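Local coordinates for protein putative phosphoglycolate phosphatase (Lactobacillus delbrueckii, PDB 2HI0) that probably hydrolyses the phosphate ester of 2-phosphoglycolate as a metal-dependent phosphatase of the haloacid dehalogenase (HAD) superfamily, at residues A64-S67 against R68-V72; S133-P136 against N137-Q141; G161-K165 against P166-M170. All blocks are in the same frame, centred on the assembly; numbering follows the deposited sequence. Where two conformers were deposited one is given.

In the fold
The three contacts follow one another along the chain, each at the start of a helix. Contacts 2 and 3 lie beside the metal site. There a sodium ion sits at Asp10, Asp12 and Asp190, just after strands 6-9 and 185-189 of the parallel sheet. The side chain of Lys165 comes within about 5 Å of the sodium and that of Ser133 within about 7 Å. Contacts 2 and 3 have centres 13 Å apart and touch: Asn134 OD1 lies 2.9 Å from Lys165 N, a probable hydrogen bond. Contact 1 is peripheral, with its centre 26 Å from that of contact 2 and 25 Å from that of contact 3.

Contact 1: A64-S67 against R68-V72; sequences AGSS and RESLV
Ser67 and Ser70 carry the polar part of this contact. Ser67 OG accepts the backbone N-H of Ser70 at 3.0 Å, with an N-H...O angle of 147°. Its chi1 of 70° sets OG between the backbone N and the carbonyl carbon, where it can reach over the first turn. Ser70 OG takes the same kind of position and turns back to donate to Ser67 O at 2.8 Å. This donor lies 19° out of the carbonyl plane. A weak bond from Ser70 N also reaches Ser67 O, so that carbonyl receives both a side chain and a backbone donor.

Ser67 is thus the N-cap of the short helix 68-71. The chain has just left helix 52-63 through a Schellman motif in which Gly65 has positive phi. The nine residues therefore join the end of one helix to the capped start of the next.

A water also meets the capping hydroxyl, 2.7 Å from Ser67 OG. In one of the two conformers of Glu69 it donates to OE1 as well, so this bridge is tentative.

Van der Waals contacts complete the turn. Leu71 CD2 reaches Ser66 CB at 4.0 Å, carbon to carbon. Two others set carbon against oxygen: Leu71 CG lies 3.3 Å from Ser67 O, and Ser66 CB lies 3.4 Å from Ser70 OG.

Outer partners tie the turn to its surroundings. The extended side chain of Arg68 reaches a salt bridge with Asp43 on helix 41-47. Arg58 of helix 52-63 donates to the carbonyls of Leu71 and Val72.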
ATOM      1  N   ALA A  64      -5.995   4.945 -22.469  1.00 10.94           N
ATOM      2  CA  ALA A  64      -7.150   5.035 -23.381  1.00 12.29           C
ATOM      3  C   ALA A  64      -7.921   6.371 -23.290  1.00 13.96           C
ATOM      4  O   ALA A  64      -8.836   6.607 -24.069  1.00 18.39           O
ATOM      5  CB  ALA A  64      -8.086   3.870 -23.131  1.00 13.88           C
ATOM      6  N   GLY A  65      -7.574   7.212 -22.314  1.00 10.80           N
ATOM      7  CA  GLY A  65      -8.114   8.571 -22.201  1.00 11.88           C
ATOM      8  C   GLY A  65      -8.964   8.854 -20.977  1.00 10.74           C
ATOM      9  O   GLY A  65      -9.559   9.940 -20.897  1.00 11.45           O
ATOM     10  N   SER A  66      -9.043   7.904 -20.054  1.00 12.99           N
ATOM     11  CA  SER A  66      -9.797   8.075 -18.802  1.00 10.43           C
ATOM     12  C   SER A  66      -9.202   9.174 -17.916  1.00 13.22           C
ATOM     13  O   SER A  66      -7.990   9.378 -17.869  1.00 12.44           O
ATOM     14  CB  SER A  66      -9.906   6.754 -18.007  1.00 12.75           C
ATOM     15  OG  SER A  66     -10.655   5.808 -18.738  1.00 13.09           O
ATOM     16  N   SER A  67     -10.080   9.905 -17.246  1.00 12.21           N
ATOM     17  CA  SER A  67      -9.690  10.908 -16.265  1.00 10.94           C
ATOM     18  C   SER A  67      -9.084  10.288 -15.017  1.00 11.75           C
ATOM     19  O   SER A  67      -9.382   9.129 -14.661  1.00 10.75           O
ATOM     20  CB  SER A  67     -10.879  11.753 -15.865  1.00  8.97           C
ATOM     21  OG  SER A  67     -11.772  10.974 -15.099  1.00  8.37           O
ATOM     22  N   ARG A  68      -8.268  11.050 -14.305  1.00 14.26           N
ATOM     23  CA  ARG A  68      -7.768  10.553 -13.006  1.00 12.59           C
ATOM     24  C   ARG A  68      -8.896  10.291 -12.046  1.00 11.39           C
ATOM     25  O   ARG A  68      -8.882   9.315 -11.316  1.00 11.91           O
ATOM     26  CB  ARG A  68      -6.780  11.513 -12.342  1.00 15.96           C
ATOM     27  CG  ARG A  68      -5.551  11.656 -13.127  1.00 19.42           C
ATOM     28  CD  ARG A  68      -4.526  12.440 -12.409  1.00 19.94           C
ATOM     29  NE  ARG A  68      -3.195  12.130 -12.910  1.00 26.56           N
ATOM     30  CZ  ARG A  68      -2.108  12.811 -12.558  1.00 32.59           C
ATOM     31  NH1 ARG A  68      -2.205  13.834 -11.705  1.00 31.28           N
ATOM     32  NH2 ARG A  68      -0.924  12.468 -13.060  1.00 22.23           N
ATOM     33  N   GLU A  69      -9.904  11.166 -12.039  1.00 12.53           N
ATOM     34  CA  GLU A  69     -11.078  11.010 -11.162  0.50 11.11           C
ATOM     35  C   GLU A  69     -11.725   9.662 -11.332  1.00 10.79           C
ATOM     36  O   GLU A  69     -12.143   9.024 -10.362  1.00 11.38           O
ATOM     37  CB  GLU A  69     -12.164  12.057 -11.461  0.50  9.66           C
ATOM     38  CG  GLU A  69     -13.393  12.007 -10.510  0.50 14.60           C
ATOM     39  CD  GLU A  69     -14.633  11.179 -10.991  0.50 15.05           C
ATOM     40  OE1 GLU A  69     -14.720  10.648 -12.138  0.50 11.72           O
ATOM     41  OE2 GLU A  69     -15.569  11.063 -10.158  0.50 26.67           O
ATOM     42  N   SER A  70     -11.871   9.260 -12.598  1.00  8.73           N
ATOM     43  CA  SER A  70     -12.612   8.056 -12.931  1.00 11.55           C
ATOM     44  C   SER A  70     -11.913   6.815 -12.432  1.00 11.76           C
ATOM     45  O   SER A  70     -12.553   5.738 -12.285  1.00 13.36           O
ATOM     46  CB  SER A  70     -12.875   7.912 -14.441  1.00 12.63           C
ATOM     47  OG  SER A  70     -11.703   7.610 -15.193  1.00 11.91           O
ATOM     48  N   LEU A  71     -10.604   6.908 -12.209  1.00  9.75           N
ATOM     49  CA  LEU A  71      -9.853   5.736 -11.794  1.00  9.42           C
ATOM     50  C   LEU A  71     -10.124   5.339 -10.332  1.00 11.48           C
ATOM     51  O   LEU A  71      -9.932   4.178  -9.957  1.00 11.68           O
ATOM     52  CB  LEU A  71      -8.390   5.992 -11.991  1.00  9.29           C
ATOM     53  CG  LEU A  71      -7.915   6.421 -13.374  1.00  8.28           C
ATOM     54  CD1 LEU A  71      -6.402   6.611 -13.337  1.00 11.88           C
ATOM     55  CD2 LEU A  71      -8.347   5.535 -14.488  1.00 10.40           C
ATOM     56  N   VAL A  72     -10.563   6.280  -9.506  1.00 11.83           N
ATOM     57  CA  VAL A  72     -10.675   6.022  -8.065  1.00 12.80           C
ATOM     58  C   VAL A  72     -11.584   4.811  -7.778  1.00 12.74           C
ATOM     59  O   VAL A  72     -11.217   3.914  -6.979  1.00 11.68           O
ATOM     60  CB  VAL A  72     -11.105   7.270  -7.282  1.00 11.17           C
ATOM     61  CG1 VAL A  72     -11.275   6.954  -5.804  1.00 11.42           C
ATOM     62  CG2 VAL A  72     -10.096   8.443  -7.479  1.00 11.30           C
TER
HETATM   63  O   HOH W   1     -14.210  11.816 -14.404  1.00 10.83           O

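Contact 2: S133-P136 against N137-Q141; sequences SNKP and NEAVQ
Lys135 has CG anti to its backbone N (chi1 179°) and stays extended through chi2, which lays its aliphatic part against Val140 and Ala139. Val140 places CG2 beside its own backbone N, facing the loop. There Val140 CG2 lies 3.6 Å from Lys135 CB, and Lys135 CD meets Ala139 CB at 3.8 Å. The lysine chain then bends at chi3 and chi4, and NZ goes to a salt bridge with Asp12 and a hydrogen bond with Tyr101. Glu138 bends at chi2 and brings its carboxylate against Pro136 CB, with OE2 3.2 Å from that atom.

Pro136 is the N-cap of the helix. Its carbonyl O accepts Val140 N at 3.1 Å, nearly straight (165°) and in the carbonyl plane. Ala139 N adds a weak bond to the same oxygen. Before the cap, Ser133 OG accepts Lys135 N at 3.0 Å, forming an ST turn. Gln141 NE2 donates to Asn137 OD1 at 2.9 Å, one turn back along the helix.

Residues 133-141 form the strand-to-helix corner of a Rossmann-like HAD core. It leads from strand 128-133 into helix 137-147, with strand 154-158 alongside and helix 87-103 touching Glu138 and Ala139.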
ATOM      1  N   SER A 133       0.082  -5.403   3.171  1.00  9.31           N
ATOM      2  CA  SER A 133       0.194  -4.576   1.945  1.00  9.60           C
ATOM      3  C   SER A 133      -0.469  -5.292   0.746  1.00  9.49           C
ATOM      4  O   SER A 133      -0.423  -6.520   0.632  1.00 10.90           O
ATOM      5  CB  SER A 133       1.682  -4.372   1.673  1.00 10.48           C
ATOM      6  OG  SER A 133       1.954  -3.785   0.420  1.00 12.38           O
ATOM      7  N   ASN A 134      -0.998  -4.499  -0.184  1.00  9.40           N
ATOM      8  CA  ASN A 134      -1.510  -5.018  -1.471  1.00  8.79           C
ATOM      9  C   ASN A 134      -0.411  -5.187  -2.515  1.00  9.16           C
ATOM     10  O   ASN A 134      -0.690  -5.701  -3.594  1.00 11.19           O
ATOM     11  CB  ASN A 134      -2.630  -4.111  -2.082  1.00  8.22           C
ATOM     12  CG  ASN A 134      -4.029  -4.445  -1.520  1.00  9.52           C
ATOM     13  OD1 ASN A 134      -4.212  -5.505  -0.900  1.00 11.57           O
ATOM     14  ND2 ASN A 134      -4.981  -3.536  -1.716  1.00  9.81           N
ATOM     15  N   LYS A 135       0.832  -4.870  -2.150  1.00 11.23           N
ATOM     16  CA  LYS A 135       1.993  -5.221  -2.992  1.00 11.60           C
ATOM     17  C   LYS A 135       2.120  -6.745  -3.061  1.00 10.19           C
ATOM     18  O   LYS A 135       1.894  -7.427  -2.051  1.00 10.06           O
ATOM     19  CB  LYS A 135       3.263  -4.613  -2.421  1.00 11.33           C
ATOM     20  CG  LYS A 135       4.516  -4.940  -3.229  1.00 12.46           C
ATOM     21  CD  LYS A 135       5.790  -4.294  -2.605  1.00 12.06           C
ATOM     22  CE  LYS A 135       5.742  -2.776  -2.483  1.00 14.04           C
ATOM     23  NZ  LYS A 135       5.493  -2.071  -3.780  1.00 12.79           N
ATOM     24  N   PRO A 136       2.410  -7.305  -4.229  1.00 11.03           N
ATOM     25  CA  PRO A 136       2.550  -8.755  -4.210  1.00  9.92           C
ATOM     26  C   PRO A 136       3.498  -9.259  -3.131  1.00  8.95           C
ATOM     27  O   PRO A 136       4.570  -8.662  -2.880  1.00  9.74           O
ATOM     28  CB  PRO A 136       3.113  -9.083  -5.612  1.00 12.48           C
ATOM     29  CG  PRO A 136       2.608  -7.947  -6.447  1.00 13.35           C
ATOM     30  CD  PRO A 136       2.692  -6.742  -5.564  1.00 10.58           C
ATOM     31  N   ASN A 137       3.097 -10.346  -2.479  1.00 11.67           N
ATOM     32  CA  ASN A 137       3.850 -10.874  -1.352  1.00 10.22           C
ATOM     33  C   ASN A 137       5.345 -11.127  -1.623  1.00 10.82           C
ATOM     34  O   ASN A 137       6.152 -10.900  -0.767  1.00 11.84           O
ATOM     35  CB  ASN A 137       3.216 -12.164  -0.851  1.00 10.89           C
ATOM     36  CG  ASN A 137       3.797 -12.631   0.477  1.00 12.01           C
ATOM     37  OD1 ASN A 137       3.793 -11.917   1.464  1.00 10.47           O
ATOM     38  ND2 ASN A 137       4.283 -13.858   0.510  1.00 12.22           N
ATOM     39  N   GLU A 138       5.696 -11.630  -2.798  1.00 11.63           N
ATOM     40  CA  GLU A 138       7.089 -11.936  -3.105  1.00 14.63           C
ATOM     41  C   GLU A 138       7.964 -10.683  -2.968  1.00 14.24           C
ATOM     42  O   GLU A 138       9.073 -10.739  -2.410  1.00 15.20           O
ATOM     43  CB  GLU A 138       7.173 -12.533  -4.503  1.00 17.98           C
ATOM     44  CG  GLU A 138       6.697 -11.607  -5.636  1.00 24.40           C
ATOM     45  CD  GLU A 138       5.203 -11.750  -6.022  1.00 39.03           C
ATOM     46  OE1 GLU A 138       4.375 -12.382  -5.246  1.00 18.59           O
ATOM     47  OE2 GLU A 138       4.898 -11.202  -7.138  1.00 35.11           O
ATOM     48  N   ALA A 139       7.444  -9.538  -3.424  1.00 10.86           N
ATOM     49  CA  ALA A 139       8.166  -8.268  -3.359  1.00 10.40           C
ATOM     50  C   ALA A 139       8.144  -7.717  -1.907  1.00  9.93           C
ATOM     51  O   ALA A 139       9.158  -7.235  -1.405  1.00 11.07           O
ATOM     52  CB  ALA A 139       7.564  -7.236  -4.309  1.00 12.56           C
ATOM     53  N   VAL A 140       7.030  -7.868  -1.200  1.00  8.27           N
ATOM     54  CA  VAL A 140       6.967  -7.477   0.192  1.00 10.18           C
ATOM     55  C   VAL A 140       8.052  -8.202   1.023  1.00 10.79           C
ATOM     56  O   VAL A 140       8.748  -7.583   1.834  1.00 10.70           O
ATOM     57  CB  VAL A 140       5.573  -7.764   0.822  1.00 12.36           C
ATOM     58  CG1 VAL A 140       5.625  -7.606   2.408  1.00 10.75           C
ATOM     59  CG2 VAL A 140       4.492  -6.796   0.212  1.00 12.45           C
ATOM     60  N   GLN A 141       8.124  -9.519   0.884  1.00 10.48           N
ATOM     61  CA  GLN A 141       9.082 -10.316   1.644  1.00 10.34           C
ATOM     62  C   GLN A 141      10.555  -9.918   1.374  1.00 10.59           C
ATOM     63  O   GLN A 141      11.351  -9.786   2.324  1.00 12.81           O
ATOM     64  CB  GLN A 141       8.843 -11.817   1.407  1.00 11.24           C
ATOM     65  CG  GLN A 141       7.478 -12.360   1.836  1.00  9.53           C
ATOM     66  CD  GLN A 141       7.132 -12.066   3.263  1.00 16.47           C
ATOM     67  OE1 GLN A 141       8.002 -12.032   4.154  1.00 16.01           O
ATOM     68  NE2 GLN A 141       5.858 -11.838   3.499  1.00 10.56           N
TER

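Contact 3: G161-K165 against P166-M170; sequences GIRRK and PAPDM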
ATOM      1  N   GLY A 161      -5.608 -16.138  -4.514  1.00 13.87           N
ATOM      2  CA  GLY A 161      -6.484 -16.986  -3.743  1.00 14.36           C
ATOM      3  C   GLY A 161      -6.853 -16.466  -2.361  1.00 15.98           C
ATOM      4  O   GLY A 161      -7.656 -17.078  -1.659  1.00 15.10           O
ATOM      5  N   ILE A 162      -6.263 -15.329  -1.972  1.00 13.48           N
ATOM      6  CA  ILE A 162      -6.604 -14.668  -0.724  1.00 10.41           C
ATOM      7  C   ILE A 162      -7.005 -13.221  -1.032  1.00 10.36           C
ATOM      8  O   ILE A 162      -6.274 -12.506  -1.752  1.00 11.49           O
ATOM      9  CB  ILE A 162      -5.409 -14.678   0.218  1.00 13.90           C
ATOM     10  CG1 ILE A 162      -4.982 -16.133   0.487  1.00 16.56           C
ATOM     11  CG2 ILE A 162      -5.717 -13.936   1.550  1.00 12.53           C
ATOM     12  CD1 ILE A 162      -6.019 -16.931   1.316  1.00 18.19           C
ATOM     13  N   ARG A 163      -8.148 -12.791  -0.526  1.00  9.84           N
ATOM     14  CA  ARG A 163      -8.634 -11.439  -0.859  1.00  9.91           C
ATOM     15  C   ARG A 163      -7.667 -10.304  -0.458  1.00 10.45           C
ATOM     16  O   ARG A 163      -7.087 -10.300   0.643  1.00  9.71           O
ATOM     17  CB  ARG A 163     -10.025 -11.158  -0.284  1.00 11.60           C
ATOM     18  CG  ARG A 163     -11.080 -12.090  -0.784  1.00  8.19           C
ATOM     19  CD  ARG A 163     -12.435 -11.702  -0.329  1.00  8.09           C
ATOM     20  NE  ARG A 163     -12.613 -11.771   1.137  1.00  8.20           N
ATOM     21  CZ  ARG A 163     -13.764 -11.519   1.763  1.00  8.19           C
ATOM     22  NH1 ARG A 163     -14.822 -11.131   1.066  1.00 10.56           N
ATOM     23  NH2 ARG A 163     -13.848 -11.581   3.076  1.00 13.91           N
ATOM     24  N   ARG A 164      -7.544  -9.331  -1.377  1.00  9.82           N
ATOM     25  CA  ARG A 164      -6.762  -8.157  -1.136  1.00  9.93           C
ATOM     26  C   ARG A 164      -7.466  -7.219  -0.172  1.00  9.01           C
ATOM     27  O   ARG A 164      -8.652  -7.356   0.078  1.00  9.02           O
ATOM     28  CB  ARG A 164      -6.477  -7.472  -2.469  1.00  9.29           C
ATOM     29  CG  ARG A 164      -7.771  -6.939  -3.132  1.00  7.49           C
ATOM     30  CD  ARG A 164      -7.400  -5.998  -4.283  1.00 11.40           C
ATOM     31  NE  ARG A 164      -8.577  -5.557  -5.048  1.00 10.78           N
ATOM     32  CZ  ARG A 164      -9.333  -4.505  -4.763  1.00 12.35           C
ATOM     33  NH1 ARG A 164      -9.122  -3.747  -3.693  1.00  9.75           N
ATOM     34  NH2 ARG A 164     -10.335  -4.205  -5.574  1.00 11.61           N
ATOM     35  N   LYS A 165      -6.715  -6.264   0.336  1.00  9.86           N
ATOM     36  CA  LYS A 165      -7.285  -5.156   1.108  1.00  9.39           C
ATOM     37  C   LYS A 165      -8.209  -4.429   0.103  1.00  9.01           C
ATOM     38  O   LYS A 165      -7.857  -4.285  -1.100  1.00 10.24           O
ATOM     39  CB  LYS A 165      -6.194  -4.185   1.602  1.00  8.35           C
ATOM     40  CG  LYS A 165      -5.166  -4.698   2.624  1.00 11.43           C
ATOM     41  CD  LYS A 165      -3.839  -3.912   2.518  1.00 17.45           C
ATOM     42  CE  LYS A 165      -4.055  -2.448   2.829  1.00 23.76           C
ATOM     43  NZ  LYS A 165      -2.830  -1.622   2.572  1.00 22.02           N
ATOM     44  N   PRO A 166      -9.340  -3.898   0.573  1.00  8.81           N
ATOM     45  CA  PRO A 166      -9.773  -3.740   1.959  1.00  8.60           C
ATOM     46  C   PRO A 166     -10.604  -4.859   2.571  1.00  8.54           C
ATOM     47  O   PRO A 166     -11.136  -4.624   3.660  1.00 10.39           O
ATOM     48  CB  PRO A 166     -10.570  -2.436   1.895  1.00  7.45           C
ATOM     49  CG  PRO A 166     -11.248  -2.470   0.564  1.00  9.21           C
ATOM     50  CD  PRO A 166     -10.269  -3.195  -0.358  1.00  9.18           C
ATOM     51  N   ALA A 167     -10.639  -6.065   1.958  1.00  6.01           N
ATOM     52  CA  ALA A 167     -11.220  -7.219   2.663  1.00  6.62           C
ATOM     53  C   ALA A 167     -10.424  -7.413   3.939  1.00  9.56           C
ATOM     54  O   ALA A 167      -9.220  -7.082   3.966  1.00  9.72           O
ATOM     55  CB  ALA A 167     -11.173  -8.504   1.817  1.00 10.40           C
ATOM     56  N   PRO A 168     -11.073  -7.934   4.994  1.00  7.86           N
ATOM     57  CA  PRO A 168     -10.326  -8.073   6.253  1.00  7.62           C
ATOM     58  C   PRO A 168      -9.341  -9.246   6.318  1.00 10.91           C
ATOM     59  O   PRO A 168      -8.604  -9.350   7.311  1.00 14.84           O
ATOM     60  CB  PRO A 168     -11.429  -8.299   7.287  1.00 11.74           C
ATOM     61  CG  PRO A 168     -12.554  -8.845   6.526  1.00 13.48           C
ATOM     62  CD  PRO A 168     -12.491  -8.250   5.155  1.00 12.65           C
ATOM     63  N   ASP A 169      -9.326 -10.121   5.315  1.00  9.13           N
ATOM     64  CA  ASP A 169      -8.671 -11.387   5.475  1.00 10.26           C
ATOM     65  C   ASP A 169      -7.181 -11.277   5.855  1.00  8.76           C
ATOM     66  O   ASP A 169      -6.672 -11.991   6.726  1.00 11.01           O
ATOM     67  CB  ASP A 169      -8.787 -12.210   4.190  1.00 10.50           C
ATOM     68  CG  ASP A 169     -10.226 -12.442   3.729  1.00 16.53           C
ATOM     69  OD1 ASP A 169     -11.008 -11.481   3.678  1.00 19.11           O
ATOM     70  OD2 ASP A 169     -10.563 -13.579   3.362  1.00 15.17           O
HETATM   71  N   MSE A 170      -6.442 -10.443   5.139  1.00  8.03           N
HETATM   72  CA  MSE A 170      -4.980 -10.384   5.381  1.00  8.58           C
HETATM   73  C   MSE A 170      -4.685  -9.810   6.761  1.00 10.22           C
HETATM   74  O   MSE A 170      -3.799 -10.274   7.449  1.00 10.42           O
HETATM   75  CB  MSE A 170      -4.282  -9.596   4.295  1.00 10.18           C
HETATM   76  CG  MSE A 170      -4.542 -10.131   2.874  1.00  9.10           C
HETATM   77 SE   MSE A 170      -3.867  -8.917   1.498  0.75 12.87          SE
HETATM   78  CE  MSE A 170      -2.242  -9.406   1.867  1.00  7.34           C
TER
HETATM   79  O   HOH W   2      -7.365  -8.779   2.902  1.00 13.53           O
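Pro166 follows a cis peptide bond from Lys165, so the chain turns sharply. Its CD lies 3.6 Å from Arg164 NH1, and the two side chains run side by side. Arg164 NH1 donates to Lys165 O, the carbonyl of that cis bond, at 2.9 Å. Ala167 N closes the turn on Arg164 O at 3.0 Å, in the carbonyl plane. Ala167 CB lies over one face of the Arg163 guanidinium, toward its rim, and touches Arg163 CB at 3.6 Å. Pro168 leads into helix 169-178.

Asp169 takes the Arg163 salt bridge on a single oxygen. OD1 accepts Arg163 NE at 3.0 Å and Arg163 NH2 at 2.9 Å, and the NH2 bond uses its syn lone pair. The guanidinium and carboxylate planes stand 79° apart. Met170, a selenomethionine, sets CG 3.4 Å from Arg163 O, while its N donates to a water. That water donates to Arg163 O and Ala167 O, joining two carbonyls and the N-H of Met170.

The side chain of Lys165 leaves this turn, and NZ forms salt bridges with Asp10 and Asp194, consistent with the conserved lysine of HAD phosphatases. Two N-H groups grip Asp169 OD1, and the cis turn probably directs Lys165 NZ there.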